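Local coordinates for protein AopB (Aeromonas hydrophila, PDB 3WXX) that serves as a type III secretion translocator held by its chaperone AcrH, and probably inserts into the host membrane through its hydrophobic helices, at residues 37-42 against 191-196; 129-134 against 148-153; 153-158 against 181-186. One frame throughout, in Å; residues are numbered along the deposited sequence.

Contact 1. Residues 37-42 against 191-196; sequences ANAAKL and AIVSIA
Ala39 on helix 24-42 and Ser194 on helix 179-198 bring their backbones together with CA atoms 5.2 Å apart, a spacing that small side chains at the crossing permit. The two segments cross steeply, nearly at right angles, and no other CA pair across them is nearer. CB of Ala39 points at the other helix and rests between two neighbouring side chains, 3.9 Å from CG1 of Val193 and 3.7 Å from OG of Ser194. Of the two residues on 191-196, Val193 gives the larger apolar surface. With CG1 anti to the backbone N (chi1 174°), this branch is carried across to the first helix, where it lies 3.9 Å from CA of Ala39 as well as near its CB. The valine therefore covers both backbone and methyl of a single alanine, while its other branch, CG2, stays beside its own backbone N. The Ser194 hydroxyl meets Ala39 by van der Waals contact alone. Its polar need is met inside its own helix, because OG is hydrogen-bonded to O of Val190, which lets a hydroxyl lie in this buried, apolar interface. Around the contact, Val193 also packs on Leu43, just past the end of helix 24-42. Away from that helix, helix 179-198 is covered by two others: Ala191 and Ile195 reach helix 126-151 at Met148, and Ile192 and Ala196 pack on Ala204 of helix 201-217. Helix 24-42 thus joins an all-helical cluster, against a segment predicted to be transmembrane.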
ATOM      1  N   ALA B  37      -7.813  14.269  -6.060  1.00 85.57           N
ATOM      2  CA  ALA B  37      -7.999  15.707  -6.222  1.00 84.45           C
ATOM      3  C   ALA B  37      -9.497  16.012  -6.219  1.00 82.71           C
ATOM      4  O   ALA B  37      -9.954  16.857  -5.438  1.00 76.91           O
ATOM      5  CB  ALA B  37      -7.357  16.181  -7.510  1.00 83.90           C
ATOM      6  N   ASN B  38     -10.244  15.318  -7.086  1.00 71.30           N
ATOM      7  CA  ASN B  38     -11.710  15.400  -7.080  1.00 78.48           C
ATOM      8  C   ASN B  38     -12.321  14.997  -5.745  1.00 81.15           C
ATOM      9  O   ASN B  38     -13.397  15.450  -5.398  1.00 87.53           O
ATOM     10  CB  ASN B  38     -12.315  14.504  -8.170  1.00 82.05           C
ATOM     11  CG  ASN B  38     -12.037  15.006  -9.582  1.00 86.92           C
ATOM     12  OD1 ASN B  38     -11.759  16.187  -9.789  1.00106.92           O
ATOM     13  ND2 ASN B  38     -12.129  14.111 -10.562  1.00 76.64           N
ATOM     14  N   ALA B  39     -11.664  14.085  -5.038  1.00 88.04           N
ATOM     15  CA  ALA B  39     -12.149  13.615  -3.756  1.00 85.38           C
ATOM     16  C   ALA B  39     -12.106  14.726  -2.723  1.00 87.57           C
ATOM     17  O   ALA B  39     -13.079  14.949  -2.014  1.00 84.18           O
ATOM     18  CB  ALA B  39     -11.324  12.424  -3.283  1.00 86.76           C
ATOM     19  N   ALA B  40     -10.962  15.404  -2.629  1.00 99.34           N
ATOM     20  CA  ALA B  40     -10.765  16.518  -1.678  1.00 99.60           C
ATOM     21  C   ALA B  40     -11.729  17.678  -1.963  1.00101.19           C
ATOM     22  O   ALA B  40     -12.367  18.225  -1.058  1.00 88.03           O
ATOM     23  CB  ALA B  40      -9.328  17.002  -1.755  1.00105.74           C
ATOM     24  N   LYS B  41     -11.807  18.036  -3.245  1.00108.06           N
ATOM     25  CA  LYS B  41     -12.791  18.973  -3.770  1.00104.23           C
ATOM     26  C   LYS B  41     -14.189  18.654  -3.212  1.00101.92           C
ATOM     27  O   LYS B  41     -14.705  19.405  -2.396  1.00114.62           O
ATOM     28  CB  LYS B  41     -12.745  18.927  -5.305  1.00113.83           C
ATOM     29  CG  LYS B  41     -13.717  19.831  -6.044  1.00130.45           C
ATOM     30  CD  LYS B  41     -13.443  19.746  -7.549  1.00132.34           C
ATOM     31  CE  LYS B  41     -14.690  19.793  -8.396  1.00128.70           C
ATOM     32  NZ  LYS B  41     -14.411  19.262  -9.756  1.00124.06           N
ATOM     33  N   LEU B  42     -14.773  17.523  -3.602  1.00 95.64           N
ATOM     34  CA  LEU B  42     -16.099  17.098  -3.099  1.00 84.59           C
ATOM     35  C   LEU B  42     -16.220  17.029  -1.576  1.00 83.52           C
ATOM     36  O   LEU B  42     -17.316  17.113  -1.054  1.00 92.47           O
ATOM     37  CB  LEU B  42     -16.482  15.729  -3.673  1.00 85.58           C
ATOM     38  CG  LEU B  42     -17.211  15.665  -5.027  1.00 81.53           C
ATOM     39  CD1 LEU B  42     -16.561  16.505  -6.107  1.00 79.20           C
ATOM     40  CD2 LEU B  42     -17.280  14.217  -5.486  1.00 89.04           C
ATOM     41  N   ALA B 191     -10.484   7.674   0.702  1.00 62.86           N
ATOM     42  CA  ALA B 191     -10.243   6.561  -0.240  1.00 62.78           C
ATOM     43  C   ALA B 191     -11.525   6.065  -0.908  1.00 59.41           C
ATOM     44  O   ALA B 191     -11.552   5.857  -2.126  1.00 44.84           O
ATOM     45  CB  ALA B 191      -9.528   5.402   0.457  1.00 64.79           C
ATOM     46  N   ILE B 192     -12.581   5.866  -0.104  1.00 59.11           N
ATOM     47  CA  ILE B 192     -13.896   5.466  -0.648  1.00 58.29           C
ATOM     48  C   ILE B 192     -14.400   6.436  -1.701  1.00 61.92           C
ATOM     49  O   ILE B 192     -14.897   6.026  -2.758  1.00 52.88           O
ATOM     50  CB  ILE B 192     -14.984   5.331   0.429  1.00 50.11           C
ATOM     51  CG1 ILE B 192     -14.819   4.007   1.159  1.00 53.85           C
ATOM     52  CG2 ILE B 192     -16.344   5.262  -0.209  1.00 49.95           C
ATOM     53  CD1 ILE B 192     -13.947   4.103   2.368  1.00 57.36           C
ATOM     54  N   VAL B 193     -14.280   7.722  -1.402  1.00 63.27           N
ATOM     55  CA  VAL B 193     -14.731   8.720  -2.343  1.00 69.40           C
ATOM     56  C   VAL B 193     -13.874   8.579  -3.590  1.00 68.04           C
ATOM     57  O   VAL B 193     -14.393   8.451  -4.707  1.00 65.71           O
ATOM     58  CB  VAL B 193     -14.634  10.140  -1.752  1.00 75.84           C
ATOM     59  CG1 VAL B 193     -14.983  11.178  -2.801  1.00 77.28           C
ATOM     60  CG2 VAL B 193     -15.556  10.286  -0.549  1.00 75.26           C
ATOM     61  N   SER B 194     -12.557   8.606  -3.392  1.00 63.10           N
ATOM     62  CA  SER B 194     -11.616   8.484  -4.512  1.00 65.50           C
ATOM     63  C   SER B 194     -11.977   7.277  -5.371  1.00 70.02           C
ATOM     64  O   SER B 194     -11.912   7.374  -6.592  1.00 79.03           O
ATOM     65  CB  SER B 194     -10.172   8.371  -4.015  1.00 67.89           C
ATOM     66  OG  SER B 194     -10.022   8.966  -2.726  1.00 82.50           O
ATOM     67  N   ILE B 195     -12.330   6.134  -4.750  1.00 66.75           N
ATOM     68  CA  ILE B 195     -12.722   4.947  -5.541  1.00 61.49           C
ATOM     69  C   ILE B 195     -13.971   5.283  -6.329  1.00 58.52           C
ATOM     70  O   ILE B 195     -14.028   5.048  -7.533  1.00 51.83           O
ATOM     71  CB  ILE B 195     -13.004   3.675  -4.700  1.00 62.55           C
ATOM     72  CG1 ILE B 195     -11.764   3.148  -3.959  1.00 66.29           C
ATOM     73  CG2 ILE B 195     -13.517   2.549  -5.582  1.00 58.52           C
ATOM     74  CD1 ILE B 195     -10.682   2.578  -4.850  1.00 68.45           C
ATOM     75  N   ALA B 196     -14.947   5.883  -5.644  1.00 65.12           N
ATOM     76  CA  ALA B 196     -16.212   6.251  -6.267  1.00 62.15           C
ATOM     77  C   ALA B 196     -15.937   7.040  -7.514  1.00 65.61           C
ATOM     78  O   ALA B 196     -16.419   6.700  -8.590  1.00 55.68           O
ATOM     79  CB  ALA B 196     -17.064   7.064  -5.325  1.00 63.39           C
TER

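Contact 2. Residues 129-134 against 148-153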
ATOM      1  N   SER B 129      -2.927  -4.983   7.871  1.00 44.25           N
ATOM      2  CA  SER B 129      -3.664  -6.107   8.379  1.00 45.60           C
ATOM      3  C   SER B 129      -5.147  -6.091   8.003  1.00 42.68           C
ATOM      4  O   SER B 129      -5.691  -7.108   7.566  1.00 41.16           O
ATOM      5  CB  SER B 129      -3.522  -6.102   9.878  1.00 49.51           C
ATOM      6  OG  SER B 129      -3.822  -7.377  10.358  1.00 63.09           O
HETATM    7  N   MSE B 130      -5.790  -4.931   8.110  1.00 42.81           N
HETATM    8  CA  MSE B 130      -7.140  -4.805   7.626  1.00 45.53           C
HETATM    9  C   MSE B 130      -7.185  -4.998   6.131  1.00 49.88           C
HETATM   10  O   MSE B 130      -8.139  -5.612   5.602  1.00 49.94           O
HETATM   11  CB  MSE B 130      -7.760  -3.453   7.897  1.00 58.98           C
HETATM   12  CG  MSE B 130      -8.856  -3.124   6.847  1.00 70.68           C
HETATM   13 SE   MSE B 130      -9.113  -1.204   6.941  1.00119.77          SE
HETATM   14  CE  MSE B 130      -8.771  -0.738   8.874  1.00 96.25           C
ATOM     15  N   VAL B 131      -6.204  -4.431   5.417  1.00 40.60           N
ATOM     16  CA  VAL B 131      -6.159  -4.575   3.957  1.00 44.01           C
ATOM     17  C   VAL B 131      -6.158  -6.063   3.567  1.00 44.69           C
ATOM     18  O   VAL B 131      -6.820  -6.457   2.619  1.00 43.03           O
ATOM     19  CB  VAL B 131      -4.960  -3.810   3.340  1.00 47.97           C
ATOM     20  CG1 VAL B 131      -4.931  -3.969   1.841  1.00 49.63           C
ATOM     21  CG2 VAL B 131      -5.047  -2.330   3.684  1.00 50.47           C
ATOM     22  N   ILE B 132      -5.488  -6.914   4.335  1.00 49.83           N
ATOM     23  CA  ILE B 132      -5.617  -8.361   4.077  1.00 58.46           C
ATOM     24  C   ILE B 132      -7.056  -8.818   4.197  1.00 47.76           C
ATOM     25  O   ILE B 132      -7.559  -9.503   3.335  1.00 44.06           O
ATOM     26  CB  ILE B 132      -4.741  -9.202   5.016  1.00 67.84           C
ATOM     27  CG1 ILE B 132      -3.307  -9.199   4.512  1.00 71.21           C
ATOM     28  CG2 ILE B 132      -5.221 -10.641   5.050  1.00 67.45           C
ATOM     29  CD1 ILE B 132      -2.321  -9.526   5.605  1.00 80.09           C
ATOM     30  N   GLY B 133      -7.707  -8.410   5.275  1.00 50.13           N
ATOM     31  CA  GLY B 133      -9.162  -8.614   5.436  1.00 48.89           C
ATOM     32  C   GLY B 133     -10.003  -8.126   4.271  1.00 44.31           C
ATOM     33  O   GLY B 133     -10.821  -8.862   3.741  1.00 44.44           O
ATOM     34  N   ALA B 134      -9.750  -6.896   3.828  1.00 43.91           N
ATOM     35  CA  ALA B 134     -10.468  -6.325   2.682  1.00 44.51           C
ATOM     36  C   ALA B 134     -10.295  -7.154   1.421  1.00 39.73           C
ATOM     37  O   ALA B 134     -11.236  -7.307   0.599  1.00 39.36           O
ATOM     38  CB  ALA B 134     -10.027  -4.891   2.445  1.00 45.51           C
HETATM   39  N   MSE B 148      -5.102   2.703  -1.667  1.00 40.25           N
HETATM   40  CA  MSE B 148      -5.496   4.091  -1.536  1.00 47.52           C
HETATM   41  C   MSE B 148      -5.261   4.600  -0.147  1.00 42.82           C
HETATM   42  O   MSE B 148      -4.607   5.608   0.031  1.00 40.26           O
HETATM   43  CB  MSE B 148      -6.978   4.298  -1.820  1.00 66.16           C
HETATM   44  CG  MSE B 148      -7.370   4.016  -3.277  1.00 80.23           C
HETATM   45 SE   MSE B 148      -6.936   5.553  -4.356  1.00111.46          SE
HETATM   46  CE  MSE B 148      -8.213   4.985  -5.711  1.00106.68           C
HETATM   47  N   MSE B 149      -5.739   3.908   0.864  1.00 38.75           N
HETATM   48  CA  MSE B 149      -5.458   4.364   2.188  1.00 42.04           C
HETATM   49  C   MSE B 149      -3.979   4.538   2.496  1.00 44.67           C
HETATM   50  O   MSE B 149      -3.574   5.503   3.190  1.00 44.11           O
HETATM   51  CB  MSE B 149      -5.967   3.337   3.142  1.00 48.67           C
HETATM   52  CG  MSE B 149      -7.466   3.380   3.106  1.00 59.92           C
HETATM   53 SE   MSE B 149      -8.070   1.863   4.172  1.00 73.43          SE
HETATM   54  CE  MSE B 149      -6.906   2.193   5.731  1.00 52.28           C
ATOM     55  N   ILE B 150      -3.160   3.583   2.024  1.00 43.58           N
ATOM     56  CA  ILE B 150      -1.751   3.582   2.359  1.00 40.50           C
ATOM     57  C   ILE B 150      -0.998   4.631   1.577  1.00 41.48           C
ATOM     58  O   ILE B 150      -0.146   5.320   2.126  1.00 38.75           O
ATOM     59  CB  ILE B 150      -1.156   2.211   2.132  1.00 43.52           C
ATOM     60  CG1 ILE B 150      -1.612   1.291   3.272  1.00 43.38           C
ATOM     61  CG2 ILE B 150       0.361   2.295   2.052  1.00 40.48           C
ATOM     62  CD1 ILE B 150      -1.192  -0.145   3.078  1.00 41.15           C
ATOM     63  N   VAL B 151      -1.341   4.790   0.303  1.00 43.23           N
ATOM     64  CA  VAL B 151      -0.774   5.892  -0.462  1.00 47.46           C
ATOM     65  C   VAL B 151      -0.981   7.268   0.194  1.00 49.67           C
ATOM     66  O   VAL B 151      -0.074   8.094   0.137  1.00 55.18           O
ATOM     67  CB  VAL B 151      -1.268   5.902  -1.915  1.00 46.95           C
ATOM     68  CG1 VAL B 151      -1.074   7.257  -2.549  1.00 48.11           C
ATOM     69  CG2 VAL B 151      -0.478   4.892  -2.704  1.00 49.46           C
ATOM     70  N   GLY B 152      -2.132   7.526   0.821  1.00 51.43           N
ATOM     71  CA  GLY B 152      -2.303   8.770   1.588  1.00 59.70           C
ATOM     72  C   GLY B 152      -2.987   9.893   0.829  1.00 77.75           C
ATOM     73  O   GLY B 152      -3.989  10.447   1.290  1.00101.11           O
ATOM     74  N   GLY B 153      -2.472  10.227  -0.347  1.00 88.42           N
ATOM     75  CA  GLY B 153      -3.176  11.126  -1.277  1.00 93.51           C
ATOM     76  C   GLY B 153      -3.626  12.468  -0.696  1.00 99.18           C
ATOM     77  O   GLY B 153      -2.847  13.434  -0.650  1.00109.07           O
TER
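Met130 and Met149, both modelled as selenomethionine, meet with SE of Met130 4.2 Å from CE of Met149, while Val131 and Ile150 form a second, longer pair. The Met130 chain is extended through its first two torsions (chi2 -161°) and turns only at the last, offering selenium to the other segment. Met149 is straight about its middle bond (chi2 172°) and turns at its last torsion (chi3 48°), which swings CE towards Met130. Val131 has CG1 anti to the backbone N, leaving CG2 as the branch that touches, 4.5 Å from CD1 of Ile150, the end of an extended isoleucine chain. The nearest CA atoms, Val131 and Met149, are 9.1 Å apart although eighteen positions apart in sequence, and the two segments run in roughly opposite directions. The helical run 126-151 must therefore fold back on itself, as expected of a membrane hairpin. Tyr85 of the AcrH chain packs on both Val131 and Ile150, and Met130 also touches Val211 of helix 201-217. Both contacts are apolar; one pair is near van der Waals distance, the other a little longer. Such chemistry implies cohesion by dispersion and burial, consistent with hydrophobic arms that the chaperone shelters before secretion.

Contact 3. Residues 153-158 against 181-186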
ATOM      1  N   GLY B 153      -2.472  10.227  -0.347  1.00 88.42           N
ATOM      2  CA  GLY B 153      -3.176  11.126  -1.277  1.00 93.51           C
ATOM      3  C   GLY B 153      -3.626  12.468  -0.696  1.00 99.18           C
ATOM      4  O   GLY B 153      -2.847  13.434  -0.650  1.00109.07           O
ATOM      5  N   ALA B 154      -4.893  12.540  -0.287  1.00 96.32           N
ATOM      6  CA  ALA B 154      -5.494  13.806   0.151  1.00 96.48           C
ATOM      7  C   ALA B 154      -4.926  14.271   1.500  1.00 93.98           C
ATOM      8  O   ALA B 154      -4.108  15.194   1.554  1.00105.78           O
ATOM      9  CB  ALA B 154      -7.017  13.687   0.196  1.00102.14           C
ATOM     10  N   VAL B 155      -5.315  13.601   2.581  1.00 83.68           N
ATOM     11  CA  VAL B 155      -4.865  13.976   3.916  1.00 74.65           C
ATOM     12  C   VAL B 155      -3.520  13.358   4.331  1.00 72.71           C
ATOM     13  O   VAL B 155      -3.138  13.398   5.493  1.00 71.06           O
ATOM     14  CB  VAL B 155      -5.951  13.635   4.946  1.00 80.66           C
ATOM     15  CG1 VAL B 155      -6.101  12.134   5.153  1.00 84.73           C
ATOM     16  CG2 VAL B 155      -5.697  14.341   6.266  1.00 84.12           C
ATOM     17  N   GLY B 156      -2.772  12.818   3.382  1.00 69.41           N
ATOM     18  CA  GLY B 156      -1.479  12.233   3.700  1.00 69.60           C
ATOM     19  C   GLY B 156      -0.489  13.241   4.245  1.00 67.70           C
ATOM     20  O   GLY B 156       0.323  12.923   5.118  1.00 57.29           O
ATOM     21  N   VAL B 157      -0.554  14.463   3.717  1.00 76.11           N
ATOM     22  CA  VAL B 157       0.399  15.520   4.109  1.00 78.17           C
ATOM     23  C   VAL B 157       0.111  16.024   5.542  1.00 74.79           C
ATOM     24  O   VAL B 157       1.016  16.280   6.338  1.00 63.80           O
ATOM     25  CB  VAL B 157       0.384  16.710   3.118  1.00 74.13           C
ATOM     26  CG1 VAL B 157       1.522  17.671   3.439  1.00 70.35           C
ATOM     27  CG2 VAL B 157       0.509  16.233   1.673  1.00 67.64           C
ATOM     28  N   ALA B 158      -1.163  16.154   5.861  1.00 72.55           N
ATOM     29  CA  ALA B 158      -1.556  16.456   7.229  1.00 77.78           C
ATOM     30  C   ALA B 158      -1.047  15.360   8.149  1.00 77.30           C
ATOM     31  O   ALA B 158      -0.507  15.617   9.223  1.00 65.46           O
ATOM     32  CB  ALA B 158      -3.076  16.546   7.325  1.00 76.39           C
ATOM     33  N   PRO B 181      -6.633   6.902  15.312  1.00 80.92           N
ATOM     34  CA  PRO B 181      -7.752   6.203  14.654  1.00 84.79           C
ATOM     35  C   PRO B 181      -8.621   7.106  13.776  1.00 84.37           C
ATOM     36  O   PRO B 181      -9.157   6.648  12.766  1.00 81.08           O
ATOM     37  CB  PRO B 181      -8.569   5.635  15.823  1.00 79.34           C
ATOM     38  CG  PRO B 181      -7.596   5.488  16.937  1.00 81.73           C
ATOM     39  CD  PRO B 181      -6.477   6.484  16.719  1.00 80.58           C
ATOM     40  N   ILE B 182      -8.755   8.375  14.130  1.00 82.16           N
ATOM     41  CA  ILE B 182      -9.664   9.208  13.359  1.00 90.98           C
ATOM     42  C   ILE B 182      -9.035   9.564  12.018  1.00 86.94           C
ATOM     43  O   ILE B 182      -9.728   9.662  11.009  1.00 82.24           O
ATOM     44  CB  ILE B 182     -10.110  10.483  14.093  1.00 98.21           C
ATOM     45  CG1 ILE B 182      -8.962  11.481  14.144  1.00 94.82           C
ATOM     46  CG2 ILE B 182     -10.779  10.089  15.419  1.00 99.34           C
ATOM     47  CD1 ILE B 182      -9.254  12.675  15.003  1.00105.53           C
HETATM   48  N   MSE B 183      -7.721   9.750  12.024  1.00 87.47           N
HETATM   49  CA  MSE B 183      -6.977  10.038  10.792  1.00 90.02           C
HETATM   50  C   MSE B 183      -7.012   8.860   9.839  1.00 91.19           C
HETATM   51  O   MSE B 183      -6.896   9.023   8.629  1.00 88.48           O
HETATM   52  CB  MSE B 183      -5.532  10.360  11.143  1.00 94.23           C
HETATM   53  CG  MSE B 183      -5.437  11.651  11.951  1.00101.01           C
HETATM   54 SE   MSE B 183      -5.479  13.242  10.795  1.00106.68          SE
HETATM   55  CE  MSE B 183      -4.246  12.737   9.376  1.00 95.51           C
ATOM     56  N   ILE B 184      -7.134   7.656  10.390  1.00 87.10           N
ATOM     57  CA  ILE B 184      -7.449   6.477   9.605  1.00 82.87           C
ATOM     58  C   ILE B 184      -8.810   6.699   8.936  1.00 78.64           C
ATOM     59  O   ILE B 184      -8.894   6.782   7.713  1.00 68.42           O
ATOM     60  CB  ILE B 184      -7.461   5.211  10.502  1.00 89.43           C
ATOM     61  CG1 ILE B 184      -6.027   4.879  10.945  1.00 90.75           C
ATOM     62  CG2 ILE B 184      -8.088   4.020   9.782  1.00 94.87           C
ATOM     63  CD1 ILE B 184      -5.902   3.757  11.969  1.00 91.94           C
ATOM     64  N   ALA B 185      -9.867   6.776   9.759  1.00 78.29           N
ATOM     65  CA  ALA B 185     -11.247   7.013   9.307  1.00 64.11           C
ATOM     66  C   ALA B 185     -11.281   8.099   8.260  1.00 60.23           C
ATOM     67  O   ALA B 185     -11.973   7.975   7.243  1.00 63.60           O
ATOM     68  CB  ALA B 185     -12.139   7.381  10.485  1.00 62.64           C
ATOM     69  N   ALA B 186     -10.550   9.169   8.505  1.00 53.22           N
ATOM     70  CA  ALA B 186     -10.481  10.238   7.532  1.00 64.24           C
ATOM     71  C   ALA B 186     -10.015   9.673   6.224  1.00 73.92           C
ATOM     72  O   ALA B 186     -10.672   9.850   5.195  1.00 71.01           O
ATOM     73  CB  ALA B 186      -9.516  11.321   7.991  1.00 66.99           C
TER
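Val155 and Met183 are brought together by CG2 of the valine, set anti to its backbone N, and a methionine chain bent at both outer torsions (chi2 -82°, chi3 -45°). They join two helices of the all-helical translocator: Val155 occupies the N-cap position of helix 156-161, and Met183, modelled as selenomethionine, sits near the start of helix 179-198. CB of Met183 does not aim at the partner segment. The two bends redirect the chain, so that CE, rather than SE, makes the approach. This methyl comes to 3.8 Å from CG2 of Val155. The two side chains meet at a slant, and CE also faces the first turn of the short helix, where CB of Ala158 is 4.5 Å away. Helix 179-198 adds to the packing through Glu187, which touches Val155, and Val190, which touches Ala154. The contact lies near the surface, and Met183 also touches a crystal neighbour, so its bent shape may partly reflect the lattice. Both segments lie almost wholly in predicted transmembrane stretches, consistent with an apolar surface here. The same CE is also close to backbone atoms, 4.1 Å from O of Val155 and 4.3 Å from C of Ala158.

Overall arrangement
Contacts 1 and 3 both use helix 179-198, at points whose contact centres lie 13 Å apart, while both segments of contact 2 belong to the helical run 126-151. Along the chain contact 2 closes before contact 3 opens, the two sharing Gly153, and contact 1 spans both by tying helix 24-42 to 179-198. The centres of contacts 2 and 3 are 12 Å apart and those of 1 and 2 are 15 Å apart. Contacts 1 and 2 touch directly, through Met148 and Met149 against helix 179-198. In this fragment of AopB, which covers part of the SseC-like region, the predicted membrane segments thus pack together, with helix 24-42 added from far upstream, into a helical cluster in the AcrH complex.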